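Local coordinates for universal stress protein MT1672 (Mycobacterium tuberculosis, PDB 1TQ8), which is of unknown function but belongs to the universal stress protein A family, whose members are alpha/beta proteins associated with the cellular response to stress, at residues A16-V21 with K119-V124; K46-S51 with N97-P102. All coordinates share one frame; numbering follows the deposited sequence.

Contact 1: residues A16-V21 with K119-V124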
ATOM      1  N   ALA A  16      -1.893  -6.789  27.812  1.00 57.28           N
ATOM      2  CA  ALA A  16      -2.881  -7.128  26.796  1.00 53.46           C
ATOM      3  C   ALA A  16      -3.561  -5.865  26.282  1.00 50.68           C
ATOM      4  O   ALA A  16      -3.550  -4.825  26.939  1.00 50.75           O
ATOM      5  CB  ALA A  16      -3.922  -8.080  27.368  1.00 50.79           C
ATOM      6  N   TYR A  17      -4.149  -5.958  25.100  1.00 46.25           N
ATOM      7  CA  TYR A  17      -4.841  -4.822  24.517  1.00 44.04           C
ATOM      8  C   TYR A  17      -6.075  -4.504  25.350  1.00 43.00           C
ATOM      9  O   TYR A  17      -6.838  -5.402  25.691  1.00 43.81           O
ATOM     10  CB  TYR A  17      -5.261  -5.153  23.088  1.00 39.99           C
ATOM     11  CG  TYR A  17      -4.107  -5.242  22.131  1.00 37.96           C
ATOM     12  CD1 TYR A  17      -3.883  -6.397  21.387  1.00 34.32           C
ATOM     13  CD2 TYR A  17      -3.239  -4.156  21.954  1.00 35.96           C
ATOM     14  CE1 TYR A  17      -2.823  -6.469  20.492  1.00 33.47           C
ATOM     15  CE2 TYR A  17      -2.181  -4.221  21.059  1.00 32.02           C
ATOM     16  CZ  TYR A  17      -1.980  -5.383  20.330  1.00 33.27           C
ATOM     17  OH  TYR A  17      -0.940  -5.453  19.429  1.00 32.97           O
ATOM     18  N   LYS A  18      -6.276  -3.232  25.666  1.00 41.54           N
ATOM     19  CA  LYS A  18      -7.429  -2.836  26.452  1.00 42.35           C
ATOM     20  C   LYS A  18      -8.598  -2.305  25.626  1.00 41.08           C
ATOM     21  O   LYS A  18      -9.750  -2.577  25.952  1.00 43.32           O
ATOM     22  CB  LYS A  18      -7.035  -1.778  27.476  1.00 46.17           C
ATOM     23  CG  LYS A  18      -5.816  -2.103  28.304  1.00 49.90           C
ATOM     24  CD  LYS A  18      -5.588  -0.990  29.318  1.00 54.78           C
ATOM     25  CE  LYS A  18      -4.255  -1.146  30.047  1.00 58.12           C
ATOM     26  NZ  LYS A  18      -3.101  -0.821  29.153  1.00 60.27           N
ATOM     27  N   THR A  19      -8.310  -1.547  24.569  1.00 38.34           N
ATOM     28  CA  THR A  19      -9.367  -0.971  23.730  1.00 36.73           C
ATOM     29  C   THR A  19      -9.227  -1.341  22.261  1.00 34.97           C
ATOM     30  O   THR A  19      -8.411  -0.774  21.544  1.00 33.49           O
ATOM     31  CB  THR A  19      -9.384   0.564  23.849  1.00 38.99           C
ATOM     32  OG1 THR A  19      -9.505   0.937  25.229  1.00 41.93           O
ATOM     33  CG2 THR A  19     -10.558   1.149  23.072  1.00 39.95           C
ATOM     34  N   VAL A  20     -10.052  -2.288  21.825  1.00 32.87           N
ATOM     35  CA  VAL A  20     -10.038  -2.792  20.460  1.00 30.18           C
ATOM     36  C   VAL A  20     -11.147  -2.222  19.581  1.00 33.02           C
ATOM     37  O   VAL A  20     -12.319  -2.207  19.972  1.00 34.33           O
ATOM     38  CB  VAL A  20     -10.203  -4.323  20.453  1.00 30.43           C
ATOM     39  CG1 VAL A  20      -9.943  -4.883  19.061  1.00 27.37           C
ATOM     40  CG2 VAL A  20      -9.265  -4.944  21.471  1.00 29.80           C
ATOM     41  N   VAL A  21     -10.779  -1.757  18.389  1.00 30.73           N
ATOM     42  CA  VAL A  21     -11.761  -1.240  17.446  1.00 29.44           C
ATOM     43  C   VAL A  21     -11.692  -2.126  16.210  1.00 29.77           C
ATOM     44  O   VAL A  21     -10.612  -2.369  15.682  1.00 32.52           O
ATOM     45  CB  VAL A  21     -11.464   0.225  17.034  1.00 30.29           C
ATOM     46  CG1 VAL A  21     -12.553   0.729  16.092  1.00 27.56           C
ATOM     47  CG2 VAL A  21     -11.399   1.110  18.263  1.00 29.99           C
ATOM     48  N   LYS A 119      -8.857   6.296  22.664  1.00 41.31           N
ATOM     49  CA  LYS A 119      -7.539   5.821  23.062  1.00 41.94           C
ATOM     50  C   LYS A 119      -7.342   4.336  22.736  1.00 40.06           C
ATOM     51  O   LYS A 119      -6.838   3.572  23.558  1.00 39.74           O
ATOM     52  CB  LYS A 119      -7.338   6.077  24.561  1.00 44.09           C
ATOM     53  CG  LYS A 119      -7.159   7.563  24.888  1.00 49.98           C
ATOM     54  CD  LYS A 119      -7.470   7.900  26.341  1.00 54.01           C
ATOM     55  CE  LYS A 119      -8.961   7.772  26.632  1.00 58.58           C
ATOM     56  NZ  LYS A 119      -9.290   8.113  28.052  1.00 61.62           N
ATOM     57  N   ALA A 120      -7.734   3.938  21.527  1.00 36.68           N
ATOM     58  CA  ALA A 120      -7.591   2.551  21.079  1.00 35.22           C
ATOM     59  C   ALA A 120      -6.124   2.116  21.060  1.00 34.83           C
ATOM     60  O   ALA A 120      -5.223   2.954  21.007  1.00 32.81           O
ATOM     61  CB  ALA A 120      -8.188   2.393  19.668  1.00 32.47           C
ATOM     62  N   ASP A 121      -5.888   0.807  21.117  1.00 34.10           N
ATOM     63  CA  ASP A 121      -4.526   0.292  21.053  1.00 35.75           C
ATOM     64  C   ASP A 121      -4.409  -0.787  19.976  1.00 33.98           C
ATOM     65  O   ASP A 121      -3.319  -1.257  19.662  1.00 35.41           O
ATOM     66  CB  ASP A 121      -4.049  -0.222  22.425  1.00 37.94           C
ATOM     67  CG  ASP A 121      -5.003  -1.214  23.060  1.00 43.03           C
ATOM     68  OD1 ASP A 121      -4.948  -1.361  24.299  1.00 45.89           O
ATOM     69  OD2 ASP A 121      -5.795  -1.857  22.340  1.00 46.07           O
ATOM     70  N   LEU A 122      -5.537  -1.136  19.374  1.00 32.10           N
ATOM     71  CA  LEU A 122      -5.553  -2.133  18.318  1.00 32.17           C
ATOM     72  C   LEU A 122      -6.724  -1.942  17.353  1.00 31.95           C
ATOM     73  O   LEU A 122      -7.881  -1.896  17.779  1.00 33.91           O
ATOM     74  CB  LEU A 122      -5.633  -3.537  18.929  1.00 32.32           C
ATOM     75  CG  LEU A 122      -5.905  -4.667  17.930  1.00 31.82           C
ATOM     76  CD1 LEU A 122      -4.720  -4.742  16.977  1.00 33.45           C
ATOM     77  CD2 LEU A 122      -6.102  -6.009  18.645  1.00 32.64           C
ATOM     78  N   LEU A 123      -6.429  -1.824  16.061  1.00 29.23           N
ATOM     79  CA  LEU A 123      -7.482  -1.692  15.060  1.00 29.25           C
ATOM     80  C   LEU A 123      -7.512  -3.002  14.287  1.00 29.95           C
ATOM     81  O   LEU A 123      -6.469  -3.552  13.939  1.00 31.17           O
ATOM     82  CB  LEU A 123      -7.204  -0.539  14.100  1.00 28.65           C
ATOM     83  CG  LEU A 123      -6.987   0.825  14.741  1.00 29.78           C
ATOM     84  CD1 LEU A 123      -6.780   1.826  13.631  1.00 32.56           C
ATOM     85  CD2 LEU A 123      -8.174   1.220  15.620  1.00 27.43           C
ATOM     86  N   VAL A 124      -8.713  -3.490  14.012  1.00 28.99           N
ATOM     87  CA  VAL A 124      -8.885  -4.751  13.321  1.00 26.64           C
ATOM     88  C   VAL A 124      -9.830  -4.648  12.132  1.00 28.51           C
ATOM     89  O   VAL A 124     -10.905  -4.055  12.245  1.00 29.35           O
ATOM     90  CB  VAL A 124      -9.503  -5.796  14.271  1.00 26.52           C
ATOM     91  CG1 VAL A 124      -9.616  -7.130  13.570  1.00 25.67           C
ATOM     92  CG2 VAL A 124      -8.694  -5.897  15.549  1.00 25.61           C
TER
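In the parallel sheet of the universal stress protein fold, strands 19-23 and 122-126 run side by side, and Val20 pairs with Leu122 and Val21 with Leu123 near the start of both. The ladder is carried by the backbone: Val21 N donates to Leu122 O at 3.0 Å, and Val124 N to Val21 O at 2.8 Å. One step earlier Asp121 N donates to Thr19 O at 3.0 Å.

Ahead of the ladder, Asp121 turns its carboxylate to the incoming chain. With CG lodged between its own backbone N and carbonyl carbon (chi1 52°), OD1 offers its syn lone pair to Lys18 N at 2.7 Å; Thr19 N adds two long, weak bonds, one to each oxygen. The Tyr17 ring lies obliquely to this group, its plane turned 55° from the carboxylate. Leu122 CB sits over the centre of the ring face, 3.9 Å from the centroid, in a CH-pi contact, while CD2 of the same leucine meets Tyr17 CD1 at 3.5 Å. On the other face of the sheet, Val21 and Leu123 lie alongside one another, Leu123 CD2 against Val21 CB, and Val21 CG2 touches Ala120 CB; helix 107-117 packs on them.

Tyr17 OH is hydrogen-bonded to Asp152 of the second subunit, and a strand of that subunit pairs in parallel with Leu122-Val124, so the sheet continues across the interface. The Asp121 carboxylate thus holds Lys18 N firmly and Thr19 N only weakly. Its OD2 also lies 2.9 Å from Thr19 O, a meeting of two acceptors, so amides and carbonyl would pull its ionisation in opposite directions.

Contact 2: residues K46-S51 with N97-P102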
ATOM      1  N   LYS A  46     -12.320  -3.497  26.210  1.00 43.98           N
ATOM      2  CA  LYS A  46     -13.445  -2.856  25.548  1.00 43.89           C
ATOM      3  C   LYS A  46     -13.347  -3.101  24.040  1.00 41.39           C
ATOM      4  O   LYS A  46     -12.276  -2.965  23.446  1.00 41.97           O
ATOM      5  CB  LYS A  46     -13.436  -1.351  25.848  1.00 46.81           C
ATOM      6  CG  LYS A  46     -14.468  -0.550  25.062  1.00 52.98           C
ATOM      7  CD  LYS A  46     -14.814   0.784  25.732  1.00 55.87           C
ATOM      8  CE  LYS A  46     -13.592   1.659  25.972  1.00 57.38           C
ATOM      9  NZ  LYS A  46     -13.963   2.952  26.621  1.00 58.30           N
ATOM     10  N   LEU A  47     -14.468  -3.484  23.439  1.00 38.72           N
ATOM     11  CA  LEU A  47     -14.549  -3.749  22.004  1.00 35.96           C
ATOM     12  C   LEU A  47     -15.503  -2.768  21.334  1.00 35.94           C
ATOM     13  O   LEU A  47     -16.691  -2.751  21.642  1.00 36.85           O
ATOM     14  CB  LEU A  47     -15.061  -5.167  21.738  1.00 33.79           C
ATOM     15  CG  LEU A  47     -15.216  -5.509  20.253  1.00 33.63           C
ATOM     16  CD1 LEU A  47     -13.859  -5.411  19.567  1.00 29.84           C
ATOM     17  CD2 LEU A  47     -15.784  -6.909  20.082  1.00 33.54           C
ATOM     18  N   ILE A  48     -14.991  -1.953  20.419  1.00 35.51           N
ATOM     19  CA  ILE A  48     -15.841  -1.003  19.714  1.00 33.53           C
ATOM     20  C   ILE A  48     -16.007  -1.501  18.295  1.00 31.10           C
ATOM     21  O   ILE A  48     -15.018  -1.709  17.595  1.00 31.90           O
ATOM     22  CB  ILE A  48     -15.212   0.392  19.676  1.00 35.10           C
ATOM     23  CG1 ILE A  48     -15.005   0.899  21.096  1.00 36.33           C
ATOM     24  CG2 ILE A  48     -16.108   1.346  18.912  1.00 35.35           C
ATOM     25  CD1 ILE A  48     -14.301   2.234  21.172  1.00 39.55           C
ATOM     26  N   ILE A  49     -17.251  -1.712  17.880  1.00 28.29           N
ATOM     27  CA  ILE A  49     -17.525  -2.190  16.532  1.00 26.43           C
ATOM     28  C   ILE A  49     -17.965  -1.043  15.651  1.00 27.79           C
ATOM     29  O   ILE A  49     -18.966  -0.382  15.936  1.00 28.90           O
ATOM     30  CB  ILE A  49     -18.639  -3.226  16.493  1.00 26.41           C
ATOM     31  CG1 ILE A  49     -18.306  -4.395  17.417  1.00 24.35           C
ATOM     32  CG2 ILE A  49     -18.816  -3.724  15.055  1.00 24.94           C
ATOM     33  CD1 ILE A  49     -19.334  -5.521  17.344  1.00 23.93           C
ATOM     34  N   ALA A  50     -17.231  -0.821  14.567  1.00 24.96           N
ATOM     35  CA  ALA A  50     -17.540   0.278  13.659  1.00 28.46           C
ATOM     36  C   ALA A  50     -17.941  -0.165  12.265  1.00 29.28           C
ATOM     37  O   ALA A  50     -17.525  -1.225  11.789  1.00 30.36           O
ATOM     38  CB  ALA A  50     -16.332   1.231  13.560  1.00 27.20           C
ATOM     39  N   SER A  51     -18.749   0.668  11.617  1.00 27.62           N
ATOM     40  CA  SER A  51     -19.195   0.416  10.255  1.00 28.25           C
ATOM     41  C   SER A  51     -19.374   1.747   9.544  1.00 28.71           C
ATOM     42  O   SER A  51     -19.956   2.686  10.092  1.00 29.09           O
ATOM     43  CB  SER A  51     -20.512  -0.348  10.244  1.00 28.80           C
ATOM     44  OG  SER A  51     -20.851  -0.732   8.926  1.00 30.68           O
ATOM     45  N   ASN A  97     -17.687  -6.669  26.992  1.00 55.70           N
ATOM     46  CA  ASN A  97     -17.934  -5.237  26.862  1.00 54.80           C
ATOM     47  C   ASN A  97     -17.860  -4.779  25.407  1.00 53.74           C
ATOM     48  O   ASN A  97     -16.783  -4.465  24.895  1.00 53.43           O
ATOM     49  CB  ASN A  97     -16.906  -4.488  27.703  1.00 56.20           C
ATOM     50  CG  ASN A  97     -16.416  -5.320  28.876  1.00 58.57           C
ATOM     51  OD1 ASN A  97     -17.215  -5.842  29.652  1.00 59.98           O
ATOM     52  ND2 ASN A  97     -15.100  -5.455  29.007  1.00 59.25           N
ATOM     53  N   VAL A  98     -19.016  -4.710  24.760  1.00 50.75           N
ATOM     54  CA  VAL A  98     -19.086  -4.333  23.361  1.00 47.38           C
ATOM     55  C   VAL A  98     -20.026  -3.175  23.076  1.00 45.97           C
ATOM     56  O   VAL A  98     -21.128  -3.115  23.612  1.00 45.15           O
ATOM     57  CB  VAL A  98     -19.543  -5.542  22.518  1.00 46.74           C
ATOM     58  CG1 VAL A  98     -19.554  -5.187  21.042  1.00 45.58           C
ATOM     59  CG2 VAL A  98     -18.622  -6.732  22.780  1.00 47.03           C
ATOM     60  N   GLU A  99     -19.582  -2.244  22.239  1.00 44.93           N
ATOM     61  CA  GLU A  99     -20.427  -1.126  21.847  1.00 44.85           C
ATOM     62  C   GLU A  99     -20.285  -0.922  20.344  1.00 42.82           C
ATOM     63  O   GLU A  99     -19.265  -1.273  19.747  1.00 41.26           O
ATOM     64  CB  GLU A  99     -20.070   0.145  22.629  1.00 46.86           C
ATOM     65  CG  GLU A  99     -18.661   0.657  22.455  1.00 52.12           C
ATOM     66  CD  GLU A  99     -18.302   1.737  23.480  1.00 55.31           C
ATOM     67  OE1 GLU A  99     -17.789   1.388  24.570  1.00 57.46           O
ATOM     68  OE2 GLU A  99     -18.541   2.934  23.198  1.00 53.88           O
ATOM     69  N   GLU A 100     -21.331  -0.385  19.736  1.00 42.12           N
ATOM     70  CA  GLU A 100     -21.353  -0.157  18.303  1.00 40.16           C
ATOM     71  C   GLU A 100     -21.104   1.307  18.012  1.00 38.64           C
ATOM     72  O   GLU A 100     -21.280   2.159  18.882  1.00 39.16           O
ATOM     73  CB  GLU A 100     -22.704  -0.553  17.739  1.00 40.61           C
ATOM     74  CG  GLU A 100     -23.785   0.417  18.129  1.00 43.32           C
ATOM     75  CD  GLU A 100     -25.136  -0.059  17.717  1.00 45.20           C
ATOM     76  OE1 GLU A 100     -26.025   0.799  17.547  1.00 50.68           O
ATOM     77  OE2 GLU A 100     -25.311  -1.291  17.574  1.00 46.03           O
ATOM     78  N   ARG A 101     -20.737   1.598  16.770  1.00 37.52           N
ATOM     79  CA  ARG A 101     -20.428   2.961  16.374  1.00 34.89           C
ATOM     80  C   ARG A 101     -20.494   3.114  14.858  1.00 34.02           C
ATOM     81  O   ARG A 101     -19.874   2.343  14.128  1.00 35.16           O
ATOM     82  CB  ARG A 101     -19.003   3.267  16.818  1.00 38.25           C
ATOM     83  CG  ARG A 101     -18.663   4.702  17.050  1.00 39.06           C
ATOM     84  CD  ARG A 101     -18.603   4.928  18.536  1.00 39.65           C
ATOM     85  NE  ARG A 101     -17.684   5.995  18.889  1.00 43.57           N
ATOM     86  CZ  ARG A 101     -17.307   6.255  20.133  1.00 46.55           C
ATOM     87  NH1 ARG A 101     -17.778   5.515  21.131  1.00 44.99           N
ATOM     88  NH2 ARG A 101     -16.462   7.252  20.383  1.00 48.01           N
ATOM     89  N   PRO A 102     -21.283   4.077  14.361  1.00 33.50           N
ATOM     90  CA  PRO A 102     -21.353   4.273  12.912  1.00 30.74           C
ATOM     91  C   PRO A 102     -20.191   5.224  12.578  1.00 30.58           C
ATOM     92  O   PRO A 102     -19.862   6.112  13.377  1.00 27.89           O
ATOM     93  CB  PRO A 102     -22.703   4.960  12.710  1.00 30.41           C
ATOM     94  CG  PRO A 102     -23.479   4.586  13.909  1.00 31.82           C
ATOM     95  CD  PRO A 102     -22.458   4.680  15.005  1.00 30.68           C
TER
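Val98 meets two side chains of the neighbouring strand with its two methyl groups. CG2 lies beside Leu47 CD2 at 3.9 Å, the two residues pointing the same way, whereas CG1 touches Ile49 CD1 at 3.7 Å, where the isoleucine slants across it. Ile49 reaches back because its CG1 stands beside its own backbone N, opposite the carbonyl carbon (chi1 -56°). On the reverse face Ile48 runs alongside Glu99, CG1 against the CG methylene, and its CG2 approaches Arg101 CB. The carboxylate of Glu99 continues toward Lys46, with OE1 3.3 Å from Lys46 CD. This is a contact with the lysine's aliphatic chain, since Lys46 NZ remains 4.6 Å from Glu99 OE1.

Beneath these side chains is a parallel ladder. Leu47 N donates to Asn97 O, Glu99 N to Leu47 O, and Ile49 N to Glu99 O, the last at 2.8 Å. The bond from Arg101 N to Ile49 O is weak, bent to 122° at the hydrogen; Ser51 N then closes on Arg101 O at 3.2 Å. Strand 97-103 is the outermost strand on this side of the chain's sheet, in the Rossmann-like alpha/beta fold of the family, and helix 79-91 lies in the crossover between the two strands.

That helix packs on Leu47 and Ile49 through Ala90 and Ala86. On the Glu99 face, Arg101 NH1 forms a salt bridge along its own strand with Glu99 OE2 at 3.4 Å. From farther out, Glu118 holds both Arg101 NH1 and Lys46 NZ. Ser51 OG is bonded to Thr24 O, fastening the far end of strand 46-52 to the loop after strand 19-23.

How the contacts relate
Contacts 1 and 2 lie toward opposite edges of one sheet, their centres about 11 Å apart, and join through its middle: strands 19-23 and 46-52 are neighbours, with probable hydrogen bonds from Ile48 N to Val20 O and from Lys46 N to Lys18 O. Both are partly buried. Contact 1 is exposed near the beginnings of its segments, at Lys18 and Lys119; in contact 2 residues 47-51 are buried while 97-102 stay partly exposed. At contact 1 the sheet runs on into another subunit, and a carboxylate faces backbone groups. Contact 2 ends the sheet within the chain; its charged side chains, completed by Glu118, line one face above a longer ladder than that of contact 1.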